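Side-chain contacts in subtilase cytotoxin subunit A (Escherichia coli, PDB 2IY9), which cuts the host endoplasmic reticulum chaperone BiP as the serine protease subunit of an AB5 toxin, triggering an ER stress response and eventual cell death: residues 116-119 / 125-128; 151-156 / 160-165; 231-236 / 252-257; 222-225 / 229-232; 55-58 / 64-67. All blocks are in the same frame, centred on the assembly; numbering follows the deposited sequence.

Contact 1: 116-119 / 125-128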
loop_
_atom_site.group_PDB
_atom_site.type_symbol
_atom_site.label_atom_id
_atom_site.label_comp_id
_atom_site.label_asym_id
_atom_site.label_seq_id
_atom_site.Cartn_x
_atom_site.Cartn_y
_atom_site.Cartn_z
ATOM N N ARG A 116 3.508 -12.902 6.408
ATOM C CA ARG A 116 2.307 -13.062 7.219
ATOM C C ARG A 116 2.561 -12.604 8.653
ATOM O O ARG A 116 3.448 -13.132 9.317
ATOM C CB ARG A 116 1.768 -14.493 7.180
ATOM C CG ARG A 116 0.439 -14.605 7.938
ATOM C CD ARG A 116 -0.125 -16.023 8.056
ATOM N NE ARG A 116 -0.936 -16.085 9.277
ATOM C CZ ARG A 116 -1.235 -17.186 9.965
ATOM N NH1 ARG A 116 -0.838 -18.394 9.566
ATOM N NH2 ARG A 116 -1.954 -17.072 11.069
ATOM N N VAL A 117 1.773 -11.633 9.121
ATOM C CA VAL A 117 1.968 -11.054 10.464
ATOM C C VAL A 117 0.747 -11.170 11.393
ATOM O O VAL A 117 0.844 -10.882 12.599
ATOM C CB VAL A 117 2.427 -9.570 10.391
ATOM C CG1 VAL A 117 3.786 -9.468 9.729
ATOM C CG2 VAL A 117 1.399 -8.714 9.657
ATOM N N ILE A 118 -0.387 -11.567 10.807
ATOM C CA ILE A 118 -1.671 -11.746 11.492
ATOM C C ILE A 118 -2.411 -12.936 10.849
ATOM O O ILE A 118 -2.081 -13.333 9.735
ATOM C CB ILE A 118 -2.560 -10.458 11.449
ATOM C CG1 ILE A 118 -2.869 -10.027 10.001
ATOM C CG2 ILE A 118 -1.924 -9.318 12.272
ATOM C CD1 ILE A 118 -3.765 -8.781 9.871
ATOM N N PRO A 119 -3.359 -13.561 11.572
ATOM C CA PRO A 119 -3.646 -13.354 12.984
ATOM C C PRO A 119 -2.585 -14.063 13.825
ATOM O O PRO A 119 -1.724 -14.774 13.278
ATOM C CB PRO A 119 -5.016 -14.023 13.170
ATOM C CG PRO A 119 -5.051 -15.094 12.154
ATOM C CD PRO A 119 -4.235 -14.589 10.973
ATOM N N SER A 125 4.936 -8.281 15.264
ATOM C CA SER A 125 5.141 -9.083 14.061
ATOM C C SER A 125 5.323 -8.188 12.833
ATOM O O SER A 125 6.190 -8.451 11.992
ATOM C CB SER A 125 3.980 -10.059 13.860
ATOM O OG SER A 125 2.746 -9.372 13.825
ATOM N N TRP A 126 4.508 -7.133 12.764
ATOM C CA TRP A 126 4.633 -6.067 11.766
ATOM C C TRP A 126 6.070 -5.559 11.683
ATOM O O TRP A 126 6.630 -5.437 10.585
ATOM C CB TRP A 126 3.705 -4.890 12.101
ATOM C CG TRP A 126 2.263 -5.254 12.231
ATOM C CD1 TRP A 126 1.601 -5.583 13.381
ATOM C CD2 TRP A 126 1.296 -5.323 11.177
ATOM N NE1 TRP A 126 0.282 -5.854 13.107
ATOM C CE2 TRP A 126 0.066 -5.707 11.762
ATOM C CE3 TRP A 126 1.347 -5.104 9.794
ATOM C CZ2 TRP A 126 -1.103 -5.882 11.011
ATOM C CZ3 TRP A 126 0.177 -5.271 9.048
ATOM C CH2 TRP A 126 -1.026 -5.663 9.659
ATOM N N ILE A 127 6.660 -5.269 12.842
ATOM C CA ILE A 127 8.043 -4.782 12.913
ATOM C C ILE A 127 9.069 -5.853 12.542
ATOM O O ILE A 127 10.005 -5.572 11.789
ATOM C CB ILE A 127 8.349 -4.117 14.286
ATOM C CG1 ILE A 127 7.482 -2.854 14.427
ATOM C CG2 ILE A 127 9.844 -3.795 14.428
ATOM C CD1 ILE A 127 7.284 -2.350 15.845
ATOM N N ARG A 128 8.891 -7.076 13.045
ATOM C CA ARG A 128 9.782 -8.182 12.681
ATOM C C ARG A 128 9.802 -8.423 11.168
ATOM O O ARG A 128 10.858 -8.689 10.586
ATOM C CB ARG A 128 9.404 -9.473 13.412
ATOM C CG ARG A 128 9.432 -9.381 14.938
ATOM C CD ARG A 128 10.776 -8.926 15.500
ATOM N NE ARG A 128 10.586 -8.474 16.880
ATOM C CZ ARG A 128 10.603 -7.207 17.286
ATOM N NH1 ARG A 128 10.850 -6.215 16.438
ATOM N NH2 ARG A 128 10.398 -6.935 18.565
#

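Contact 2: 151-156 / 160-165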
loop_
_atom_site.group_PDB
_atom_site.type_symbol
_atom_site.label_atom_id
_atom_site.label_comp_id
_atom_site.label_asym_id
_atom_site.label_seq_id
_atom_site.Cartn_x
_atom_site.Cartn_y
_atom_site.Cartn_z
ATOM N N GLY A 151 -3.135 -2.093 6.426
ATOM C CA GLY A 151 -3.603 -2.291 7.791
ATOM C C GLY A 151 -2.506 -1.835 8.721
ATOM O O GLY A 151 -1.825 -0.841 8.450
ATOM N N GLY A 152 -2.311 -2.582 9.801
ATOM C CA GLY A 152 -1.263 -2.262 10.750
ATOM C C GLY A 152 -1.681 -2.474 12.187
ATOM O O GLY A 152 -2.648 -3.186 12.467
ATOM N N GLN A 153 -0.956 -1.821 13.085
ATOM C CA GLN A 153 -1.063 -2.064 14.509
ATOM C C GLN A 153 -1.612 -0.830 15.220
ATOM O O GLN A 153 -1.143 0.282 14.984
ATOM C CB GLN A 153 0.332 -2.399 15.043
ATOM C CG GLN A 153 0.413 -2.698 16.522
ATOM C CD GLN A 153 1.834 -3.048 16.956
ATOM O OE1 GLN A 153 2.042 -3.952 17.771
ATOM N NE2 GLN A 153 2.816 -2.347 16.399
ATOM N N LYS A 154 -2.616 -1.028 16.070
ATOM C CA LYS A 154 -3.022 0.020 16.998
ATOM C C LYS A 154 -2.802 -0.416 18.448
ATOM O O LYS A 154 -2.303 -1.508 18.695
ATOM C CB LYS A 154 -4.442 0.544 16.732
ATOM C CG LYS A 154 -5.561 -0.462 16.680
ATOM C CD LYS A 154 -6.904 0.249 16.455
ATOM C CE LYS A 154 -7.245 0.421 14.971
ATOM N NZ LYS A 154 -8.632 0.947 14.739
ATOM N N GLY A 155 -3.136 0.453 19.393
ATOM C CA GLY A 155 -2.870 0.186 20.803
ATOM C C GLY A 155 -1.391 0.351 21.087
ATOM O O GLY A 155 -0.836 -0.321 21.957
ATOM N N VAL A 156 -0.759 1.250 20.336
ATOM C CA VAL A 156 0.667 1.514 20.468
ATOM C C VAL A 156 0.902 2.638 21.482
ATOM O O VAL A 156 0.518 3.789 21.255
ATOM C CB VAL A 156 1.306 1.855 19.096
ATOM C CG1 VAL A 156 2.764 2.260 19.259
ATOM C CG2 VAL A 156 1.182 0.670 18.139
ATOM N N SER A 160 8.090 3.760 20.313
ATOM C CA SER A 160 9.532 3.849 20.279
ATOM C C SER A 160 10.164 2.879 19.298
ATOM O O SER A 160 11.105 3.246 18.607
ATOM C CB SER A 160 10.089 3.603 21.678
ATOM O OG SER A 160 11.107 4.543 21.962
ATOM N N VAL A 161 9.652 1.647 19.240
ATOM C CA VAL A 161 10.199 0.635 18.314
ATOM C C VAL A 161 9.871 1.002 16.861
ATOM O O VAL A 161 10.739 0.926 15.997
ATOM C CB VAL A 161 9.733 -0.812 18.648
ATOM C CG1 VAL A 161 10.362 -1.834 17.679
ATOM C CG2 VAL A 161 10.106 -1.187 20.076
ATOM N N TRP A 162 8.624 1.423 16.610
ATOM C CA TRP A 162 8.211 1.899 15.289
ATOM C C TRP A 162 8.998 3.139 14.841
ATOM O O TRP A 162 9.485 3.209 13.715
ATOM C CB TRP A 162 6.719 2.240 15.278
ATOM C CG TRP A 162 5.771 1.126 14.892
ATOM C CD1 TRP A 162 4.749 0.626 15.650
ATOM C CD2 TRP A 162 5.731 0.410 13.648
ATOM N NE1 TRP A 162 4.084 -0.358 14.960
ATOM C CE2 TRP A 162 4.665 -0.514 13.732
ATOM C CE3 TRP A 162 6.494 0.455 12.478
ATOM C CZ2 TRP A 162 4.346 -1.391 12.685
ATOM C CZ3 TRP A 162 6.179 -0.419 11.442
ATOM C CH2 TRP A 162 5.116 -1.326 11.552
ATOM N N THR A 163 9.111 4.121 15.730
ATOM C CA THR A 163 9.749 5.386 15.392
ATOM C C THR A 163 11.248 5.214 15.105
ATOM O O THR A 163 11.789 5.827 14.180
ATOM C CB THR A 163 9.460 6.440 16.486
ATOM O OG1 THR A 163 8.080 6.825 16.402
ATOM C CG2 THR A 163 10.317 7.659 16.317
ATOM N N GLU A 164 11.916 4.367 15.883
ATOM C CA GLU A 164 13.323 4.054 15.614
ATOM C C GLU A 164 13.481 3.419 14.221
ATOM O O GLU A 164 14.329 3.840 13.422
ATOM C CB GLU A 164 13.890 3.135 16.707
ATOM C CG GLU A 164 15.426 3.015 16.706
ATOM C CD GLU A 164 15.967 2.094 15.612
ATOM O OE1 GLU A 164 15.322 1.059 15.313
ATOM O OE2 GLU A 164 17.040 2.410 15.040
ATOM N N LEU A 165 12.646 2.423 13.933
ATOM C CA LEU A 165 12.733 1.670 12.671
ATOM C C LEU A 165 12.457 2.558 11.462
ATOM O O LEU A 165 13.176 2.501 10.465
ATOM C CB LEU A 165 11.771 0.474 12.676
ATOM C CG LEU A 165 11.855 -0.393 11.412
ATOM C CD1 LEU A 165 11.717 -1.859 11.713
ATOM C CD2 LEU A 165 10.827 0.059 10.371
#

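Contact 3: 231-236 / 252-257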
loop_
_atom_site.group_PDB
_atom_site.type_symbol
_atom_site.label_atom_id
_atom_site.label_comp_id
_atom_site.label_asym_id
_atom_site.label_seq_id
_atom_site.Cartn_x
_atom_site.Cartn_y
_atom_site.Cartn_z
ATOM N N VAL A 231 -14.371 12.419 -3.728
ATOM C CA VAL A 231 -14.608 12.613 -2.312
ATOM C C VAL A 231 -14.107 11.352 -1.605
ATOM O O VAL A 231 -14.020 10.280 -2.225
ATOM C CB VAL A 231 -16.104 12.828 -2.006
ATOM C CG1 VAL A 231 -16.586 14.164 -2.569
ATOM C CG2 VAL A 231 -16.934 11.682 -2.560
ATOM N N LEU A 232 -13.765 11.482 -0.326
ATOM C CA LEU A 232 -13.360 10.315 0.462
ATOM C C LEU A 232 -14.539 9.378 0.664
ATOM O O LEU A 232 -15.670 9.838 0.850
ATOM C CB LEU A 232 -12.743 10.717 1.809
ATOM C CG LEU A 232 -11.202 10.677 1.853
ATOM C CD1 LEU A 232 -10.552 11.766 1.001
ATOM C CD2 LEU A 232 -10.669 10.737 3.289
ATOM N N HIS A 233 -14.274 8.073 0.586
ATOM C CA HIS A 233 -15.253 7.051 0.927
ATOM C C HIS A 233 -15.665 7.224 2.381
ATOM O O HIS A 233 -14.820 7.325 3.269
ATOM C CB HIS A 233 -14.694 5.640 0.661
ATOM C CG HIS A 233 -15.539 4.533 1.219
ATOM N ND1 HIS A 233 -16.783 4.212 0.714
ATOM C CD2 HIS A 233 -15.314 3.668 2.237
ATOM C CE1 HIS A 233 -17.292 3.208 1.407
ATOM N NE2 HIS A 233 -16.424 2.860 2.342
ATOM N N GLY A 234 -16.973 7.284 2.613
ATOM C CA GLY A 234 -17.507 7.570 3.941
ATOM C C GLY A 234 -18.126 6.337 4.566
ATOM O O GLY A 234 -18.228 5.296 3.918
ATOM N N GLY A 235 -18.536 6.461 5.827
ATOM C CA GLY A 235 -19.136 5.347 6.569
ATOM C C GLY A 235 -18.466 5.099 7.903
ATOM O O GLY A 235 -17.266 5.351 8.068
ATOM N N GLY A 236 -19.245 4.605 8.866
ATOM C CA GLY A 236 -18.721 4.287 10.190
ATOM C C GLY A 236 -18.034 2.929 10.257
ATOM O O GLY A 236 -17.381 2.608 11.254
ATOM N N PRO A 252 -8.428 5.436 -5.183
ATOM C CA PRO A 252 -9.631 4.616 -5.310
ATOM C C PRO A 252 -9.782 3.601 -4.171
ATOM O O PRO A 252 -8.879 2.793 -3.933
ATOM C CB PRO A 252 -9.413 3.907 -6.645
ATOM C CG PRO A 252 -8.701 4.948 -7.471
ATOM C CD PRO A 252 -7.764 5.647 -6.491
ATOM N N GLY A 253 -10.913 3.666 -3.466
ATOM C CA GLY A 253 -11.167 2.767 -2.351
ATOM C C GLY A 253 -12.630 2.433 -2.116
ATOM O O GLY A 253 -13.034 2.203 -0.980
ATOM N N GLN A 254 -13.412 2.382 -3.189
ATOM C CA GLN A 254 -14.824 1.966 -3.100
ATOM C C GLN A 254 -15.200 1.041 -4.254
ATOM O O GLN A 254 -14.785 1.277 -5.386
ATOM C CB GLN A 254 -15.728 3.193 -3.109
ATOM C CG GLN A 254 -17.165 2.908 -2.730
ATOM C CD GLN A 254 -18.016 4.133 -2.878
ATOM O OE1 GLN A 254 -18.305 4.563 -3.989
ATOM N NE2 GLN A 254 -18.405 4.720 -1.757
ATOM N N ASN A 255 -15.991 -0.000 -3.964
ATOM C CA ASN A 255 -16.500 -0.887 -5.012
ATOM C C ASN A 255 -15.307 -1.534 -5.712
ATOM O O ASN A 255 -15.167 -1.462 -6.933
ATOM C CB ASN A 255 -17.356 -0.085 -6.013
ATOM C CG ASN A 255 -18.118 -0.969 -6.985
ATOM O OD1 ASN A 255 -18.495 -2.096 -6.647
ATOM N ND2 ASN A 255 -18.380 -0.447 -8.198
ATOM N N ILE A 256 -14.418 -2.115 -4.912
ATOM C CA ILE A 256 -13.195 -2.722 -5.438
ATOM C C ILE A 256 -13.305 -4.248 -5.414
ATOM O O ILE A 256 -13.506 -4.845 -4.353
ATOM C CB ILE A 256 -11.934 -2.287 -4.625
ATOM C CG1 ILE A 256 -11.851 -0.754 -4.446
ATOM C CG2 ILE A 256 -10.665 -2.903 -5.229
ATOM C CD1 ILE A 256 -11.554 0.078 -5.736
ATOM N N THR A 257 -13.186 -4.873 -6.585
ATOM C CA THR A 257 -13.285 -6.330 -6.695
ATOM C C THR A 257 -11.900 -6.953 -6.426
ATOM O O THR A 257 -10.893 -6.441 -6.906
ATOM C CB THR A 257 -13.825 -6.746 -8.086
ATOM O OG1 THR A 257 -15.054 -6.047 -8.358
ATOM C CG2 THR A 257 -14.104 -8.230 -8.141
#

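Contact 4: 222-225 / 229-232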
loop_
_atom_site.group_PDB
_atom_site.type_symbol
_atom_site.label_atom_id
_atom_site.label_comp_id
_atom_site.label_asym_id
_atom_site.label_seq_id
_atom_site.Cartn_x
_atom_site.Cartn_y
_atom_site.Cartn_z
ATOM N N ALA A 222 -14.274 7.517 -2.760
ATOM C CA ALA A 222 -15.494 6.996 -3.378
ATOM C C ALA A 222 -15.294 6.867 -4.885
ATOM O O ALA A 222 -14.429 7.522 -5.469
ATOM C CB ALA A 222 -16.666 7.920 -3.078
ATOM N N GLN A 223 -16.108 6.023 -5.511
ATOM C CA GLN A 223 -16.051 5.834 -6.952
ATOM C C GLN A 223 -16.247 7.157 -7.686
ATOM O O GLN A 223 -17.119 7.957 -7.329
ATOM C CB GLN A 223 -17.128 4.839 -7.384
ATOM C CG GLN A 223 -17.050 4.442 -8.849
ATOM C CD GLN A 223 -17.901 3.228 -9.148
ATOM O OE1 GLN A 223 -18.200 2.433 -8.249
ATOM N NE2 GLN A 223 -18.288 3.066 -10.414
ATOM N N TYR A 224 -15.414 7.375 -8.699
ATOM C CA TYR A 224 -15.512 8.528 -9.571
ATOM C C TYR A 224 -15.010 8.187 -10.977
ATOM O O TYR A 224 -14.255 7.226 -11.168
ATOM C CB TYR A 224 -14.717 9.712 -9.000
ATOM C CG TYR A 224 -13.214 9.475 -8.914
ATOM C CD1 TYR A 224 -12.349 9.999 -9.870
ATOM C CD2 TYR A 224 -12.667 8.737 -7.857
ATOM C CE1 TYR A 224 -10.962 9.790 -9.781
ATOM C CE2 TYR A 224 -11.296 8.521 -7.757
ATOM C CZ TYR A 224 -10.447 9.045 -8.716
ATOM O OH TYR A 224 -9.080 8.819 -8.607
ATOM N N ARG A 225 -15.419 8.994 -11.952
ATOM C CA ARG A 225 -14.882 8.904 -13.301
ATOM C C ARG A 225 -13.872 10.023 -13.449
ATOM O O ARG A 225 -14.041 11.094 -12.857
ATOM C CB ARG A 225 -15.983 9.110 -14.350
ATOM C CG ARG A 225 -17.234 8.282 -14.174
ATOM C CD ARG A 225 -18.147 8.441 -15.396
ATOM N NE ARG A 225 -17.730 7.568 -16.488
ATOM C CZ ARG A 225 -18.420 6.520 -16.932
ATOM N NH1 ARG A 225 -19.607 6.202 -16.407
ATOM N NH2 ARG A 225 -17.928 5.796 -17.922
ATOM N N THR A 229 -14.835 15.339 -9.508
ATOM C CA THR A 229 -14.094 15.654 -8.281
ATOM C C THR A 229 -14.320 14.539 -7.255
ATOM O O THR A 229 -15.454 14.297 -6.844
ATOM C CB THR A 229 -14.518 17.015 -7.689
ATOM O OG1 THR A 229 -14.131 18.073 -8.579
ATOM C CG2 THR A 229 -13.884 17.238 -6.312
ATOM N N PRO A 230 -13.241 13.844 -6.852
ATOM C CA PRO A 230 -13.350 12.773 -5.860
ATOM C C PRO A 230 -13.713 13.284 -4.488
ATOM O O PRO A 230 -13.431 14.441 -4.148
ATOM C CB PRO A 230 -11.931 12.172 -5.823
ATOM C CG PRO A 230 -11.278 12.636 -7.063
ATOM C CD PRO A 230 -11.858 13.995 -7.328
ATOM N N VAL A 231 -14.371 12.419 -3.728
ATOM C CA VAL A 231 -14.608 12.613 -2.312
ATOM C C VAL A 231 -14.107 11.352 -1.605
ATOM O O VAL A 231 -14.020 10.280 -2.225
ATOM C CB VAL A 231 -16.104 12.828 -2.006
ATOM C CG1 VAL A 231 -16.586 14.164 -2.569
ATOM C CG2 VAL A 231 -16.934 11.682 -2.560
ATOM N N LEU A 232 -13.765 11.482 -0.326
ATOM C CA LEU A 232 -13.360 10.315 0.462
ATOM C C LEU A 232 -14.539 9.378 0.664
ATOM O O LEU A 232 -15.670 9.838 0.850
ATOM C CB LEU A 232 -12.743 10.717 1.809
ATOM C CG LEU A 232 -11.202 10.677 1.853
ATOM C CD1 LEU A 232 -10.552 11.766 1.001
ATOM C CD2 LEU A 232 -10.669 10.737 3.289
HETATM O O HOH W 1 -15.172 10.166 -5.522
#

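Contact 5: 55-58 / 64-67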
loop_
_atom_site.group_PDB
_atom_site.type_symbol
_atom_site.label_atom_id
_atom_site.label_comp_id
_atom_site.label_asym_id
_atom_site.label_seq_id
_atom_site.Cartn_x
_atom_site.Cartn_y
_atom_site.Cartn_z
ATOM N N VAL A 55 -0.789 -15.029 1.832
ATOM C CA VAL A 55 -1.253 -14.966 0.452
ATOM C C VAL A 55 -1.413 -16.372 -0.129
ATOM O O VAL A 55 -0.527 -17.215 0.002
ATOM C CB VAL A 55 -0.301 -14.121 -0.425
ATOM C CG1 VAL A 55 -0.702 -14.200 -1.918
ATOM C CG2 VAL A 55 -0.271 -12.673 0.054
ATOM N N ALA A 56 -2.568 -16.603 -0.743
ATOM C CA ALA A 56 -2.862 -17.822 -1.481
ATOM C C ALA A 56 -2.526 -17.570 -2.942
ATOM O O ALA A 56 -3.219 -16.800 -3.630
ATOM C CB ALA A 56 -4.327 -18.179 -1.336
ATOM N N PHE A 57 -1.463 -18.211 -3.414
ATOM C CA PHE A 57 -1.001 -18.006 -4.790
ATOM C C PHE A 57 -1.770 -18.912 -5.753
ATOM O O PHE A 57 -1.245 -19.906 -6.263
ATOM C CB PHE A 57 0.522 -18.152 -4.888
ATOM C CG PHE A 57 1.268 -17.059 -4.175
ATOM C CD1 PHE A 57 1.449 -15.815 -4.776
ATOM C CD2 PHE A 57 1.767 -17.262 -2.890
ATOM C CE1 PHE A 57 2.134 -14.790 -4.104
ATOM C CE2 PHE A 57 2.457 -16.236 -2.207
ATOM C CZ PHE A 57 2.645 -15.010 -2.822
ATOM N N ILE A 58 -3.030 -18.529 -5.968
ATOM C CA ILE A 58 -4.016 -19.284 -6.757
ATOM C C ILE A 58 -4.638 -18.312 -7.770
ATOM O O ILE A 58 -4.448 -17.088 -7.654
ATOM C CB ILE A 58 -5.123 -19.923 -5.840
ATOM C CG1 ILE A 58 -5.895 -18.857 -5.036
ATOM C CG2 ILE A 58 -4.516 -20.944 -4.866
ATOM C CD1 ILE A 58 -7.075 -18.240 -5.781
ATOM N N SER A 64 2.690 -15.574 -9.290
ATOM C CA SER A 64 3.110 -14.314 -8.678
ATOM C C SER A 64 4.094 -14.452 -7.515
ATOM O O SER A 64 4.652 -13.455 -7.051
ATOM C CB SER A 64 1.884 -13.522 -8.200
ATOM O OG SER A 64 1.041 -13.169 -9.282
ATOM N N GLU A 65 4.306 -15.670 -7.031
ATOM C CA GLU A 65 5.116 -15.830 -5.829
ATOM C C GLU A 65 6.608 -15.601 -6.048
ATOM O O GLU A 65 7.231 -16.251 -6.887
ATOM C CB GLU A 65 4.872 -17.182 -5.145
ATOM C CG GLU A 65 5.683 -17.348 -3.843
ATOM C CD GLU A 65 5.449 -18.680 -3.143
ATOM O OE1 GLU A 65 4.437 -19.343 -3.432
ATOM O OE2 GLU A 65 6.287 -19.066 -2.299
ATOM N N PHE A 66 7.168 -14.693 -5.255
ATOM C CA PHE A 66 8.621 -14.540 -5.133
ATOM C C PHE A 66 9.116 -15.261 -3.872
ATOM O O PHE A 66 10.082 -16.022 -3.910
ATOM C CB PHE A 66 8.995 -13.058 -5.073
ATOM C CG PHE A 66 10.466 -12.799 -4.816
ATOM C CD1 PHE A 66 11.402 -12.928 -5.844
ATOM C CD2 PHE A 66 10.909 -12.401 -3.556
ATOM C CE1 PHE A 66 12.749 -12.678 -5.615
ATOM C CE2 PHE A 66 12.277 -12.128 -3.324
ATOM C CZ PHE A 66 13.186 -12.282 -4.347
ATOM N N ALA A 67 8.478 -14.964 -2.747
ATOM C CA ALA A 67 8.774 -15.613 -1.489
ATOM C C ALA A 67 7.564 -15.528 -0.583
ATOM O O ALA A 67 6.637 -14.768 -0.842
ATOM C CB ALA A 67 9.982 -14.964 -0.813
#

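Contact 1: 116-119 / 125-128
Ser125 OG donates to the carbonyl oxygen of Val117, with 2.7 Å between OG and O, a short bond from the first turn of helix 125-134 back to the loop that leads into it. The hydroxyl approaches the Val117 carbonyl 15° off its plane. With chi1 at 56° the Ser125 hydroxyl sits between its own backbone N and carbonyl carbon, and CB and OG both lie against the Val117 side. There Val117 CB is 3.5 Å from Ser125 OG, while CG1 rests on the Ser125 backbone carbonyl. The other branch, CG2, goes to the indole: it stands over one face of Trp126, 3.5 Å from the centroid of the six-membered ring and nearly on its normal, a CH-pi contact. The two side chains meet at roughly a right angle. This is the start of a beta-alpha-beta unit of the subtilase fold: the chain leaves strand 111-116, runs down helix 125-134 and returns to the parallel sheet as strand 147-149, beyond strand 47-52, whose Val51 also touches Val117 and Trp126. Val117 is also backbone hydrogen-bonded to Asp52, the inferred charge-relay aspartate, which ties this loop to the active site. Ile118 completes the apolar patch by bringing CG2 obliquely to within 3.8 Å of Trp126 CZ2. Beyond Ile118 the peptide to Pro119 is cis, and Arg116 spans this turn. Its NE gives a 3.0 Å hydrogen bond to Ile118 O, coming from above the carbonyl plane, and NH1 forms a salt bridge with Asp74.

Contact 2: 151-156 / 160-165
Gln153 and Val156 meet the edge of the Trp162 indole in a small, partly buried side-chain contact, where the loop after strand 147-149 passes the first turns of helix 160-172. The backbones stay well apart, with 9.2 Å between Val156 CA and Trp162 CA, so the reach is made by side chains alone. Within 160-165, Trp162 bridges the gap, its indole directed at the loop with the pyrrole end leading. Gln153 comes from the other side fully stretched: CG is anti to the backbone N (chi1 -179°) and the chain stays extended beyond it, which carries the amide to the indole nitrogen. As modelled, Gln153 NE2 lies 2.8 Å from Trp162 NE1, near the plane of the ring, but the orientation of that amide is uncertain. The amide plane stands at 78° to the indole. The setting is a classical beta-alpha-beta crossover of the subtilase fold, strand 147-149 being joined through helix 160-172 to its parallel neighbour, strand 176-180. In relatives the chain just after the first of these strands lines the substrate cleft, and the glycines Gly151 and Gly152 are probably its counterpart here. Farther along the loop Val156 approaches the same ring more loosely, CG2 lying 4.3 Å from Trp162 CD1, also near the ring plane. Other parts of the chain surround the indole: Trp198 meets it with the planes about 20° apart, and Trp126 and Ile130 of helix 125-134 touch it.

Contact 3: 231-236 / 252-257
His233 and Gln254 bring their backbones to 6.5 Å, CA to CA, where the loop ahead of strand 249-252 passes the turn that follows that strand. Strand 249-252 is an edge strand of the parallel subtilase sheet, and after the turn the chain enters the antiparallel hairpin 256-259/265-268. Asn255 and Ile256 form a G1 beta bulge opposite Gly268, and that hairpin leads on to helix 271-288, which carries Ser272, assigned by inference to the charge relay. A chi1 of 169° swings the imidazole of His233 opposite its main-chain N, and the side chain of Gln254, likewise extended, crosses it almost perpendicularly. Gln254 NE2 donates to His233 ND1, 3.0 Å away, arriving at the ring edge close to the imidazole plane; the ring and amide planes are 89° apart. On a face of the same imidazole stands the carbonyl of Gly253, whose O is 4.1 Å from His233 CG. The imidazole and the Gln254 amide are each hydrogen-bonded at two atoms, which restrains their rotation. Gln254 OE1 takes the backbone N-H of Gln223, settling which end of that amide faces the histidine. On the far side of the imidazole, His233 NE2 is hydrogen-bonded to Thr238 OG1.

Contact 4: 222-225 / 229-232
Pro230 begins the contact by setting CG over the face of the Tyr224 ring. The proline CG stands 3.8 Å from the centroid of the aromatic ring, only 6° off the normal, a centred CH-pi contact, while CB reaches toward CD2 and CE2. Tyr224 is turned to this position by a chi1 of 64°, which sets CG between its backbone N and carbonyl carbon. Beyond the pair, Val320 touches both rings, and Ala29 and Ile30 of helix 25-30 pack on the tyrosine. At Val231 the backbone takes over. Its N-H is accepted by a water 3.0 Å from N, and the same water sits 2.7 Å from Ala222 O, to which it can donate. Val231 O in turn receives the N-H of Ala222, the N and O 2.8 Å apart, in the carbonyl plane. Alongside, Val231 CG2 lies 3.8 Å from Ala222 CB. Leu232 points away from 222-225, and its side chain touches Ala219 and Leu221 of strand 215-221. The two segments thus run back past each other as a hairpin-like excursion between strands 215-221 and 249-252 of the subtilase sheet. Near the point where the chain has left strand 215-221, backbone polar groups of Ala222 and Val231 are satisfied by each other and by a water, leaving the Tyr224/Pro230 packing apolar.

Contact 5: 55-58 / 64-67
Glu65 lays the aliphatic part of an acidic side chain across the face of Phe57. Its CB stands 3.5 Å from the ring centroid and 5° off the normal, a CH-pi contact placed over the middle of the ring. On the opposite face Val55 CG1 is equally central, so the phenyl ring is sandwiched between two aliphatic groups. The side chain of Glu65 is fully drawn out, with chi1 at -178° and no kink farther on, and it runs crosswise to that of Phe57. CG therefore passes 3.8 Å from Phe57 CE2, and OE1 ends 3.4 Å from CD2. The carboxylate is tilted 29° from the ring plane, and its other oxygen, OE2, forms a salt bridge with Lys68. Ser64 adds a lighter touch, its CB 4.1 Å from Phe57 CD1. Phe57 itself is the centre of an inverse gamma turn, in which Ile58 N makes a weak hydrogen bond to Ala56 O. This turn lies in the connection between strands 47-52 and 65-70 of the subtilase sheet, just beyond the strand that ends in Asp52, the inferred charge-relay aspartate, and Ile112 of the intervening strand 111-116 also touches the ring. No hydrogen bond joins the two segments. Their cohesion is dispersion and CH-pi attraction, and the salt bridge to Lys68 occupies OE2, so the charged end has a partner while the methylenes pack on the ring.

Contacts 1 and 2 sit in successive strand-helix connections and touch: Trp126 CB lies 3.6 Å from Trp162 CZ2, so helices 125-134 and 160-172 pack through their tryptophans. Contacts 3 and 4 form a second pair, with centres about 8 Å apart. They share Val231 and Leu232, and Asn255 ND2 probably bonds to Gln223 OE1 at 2.9 Å. Contact 5 stands apart, its centre about 17 Å from that of contact 1. Of the residues assigned to the charge relay, Asp52 and His89 have side chains about 5 Å and 6 Å from that of Ile118 in contact 1, whereas Gly253 of contact 3 is about 9 Å from the side chain of Ser272.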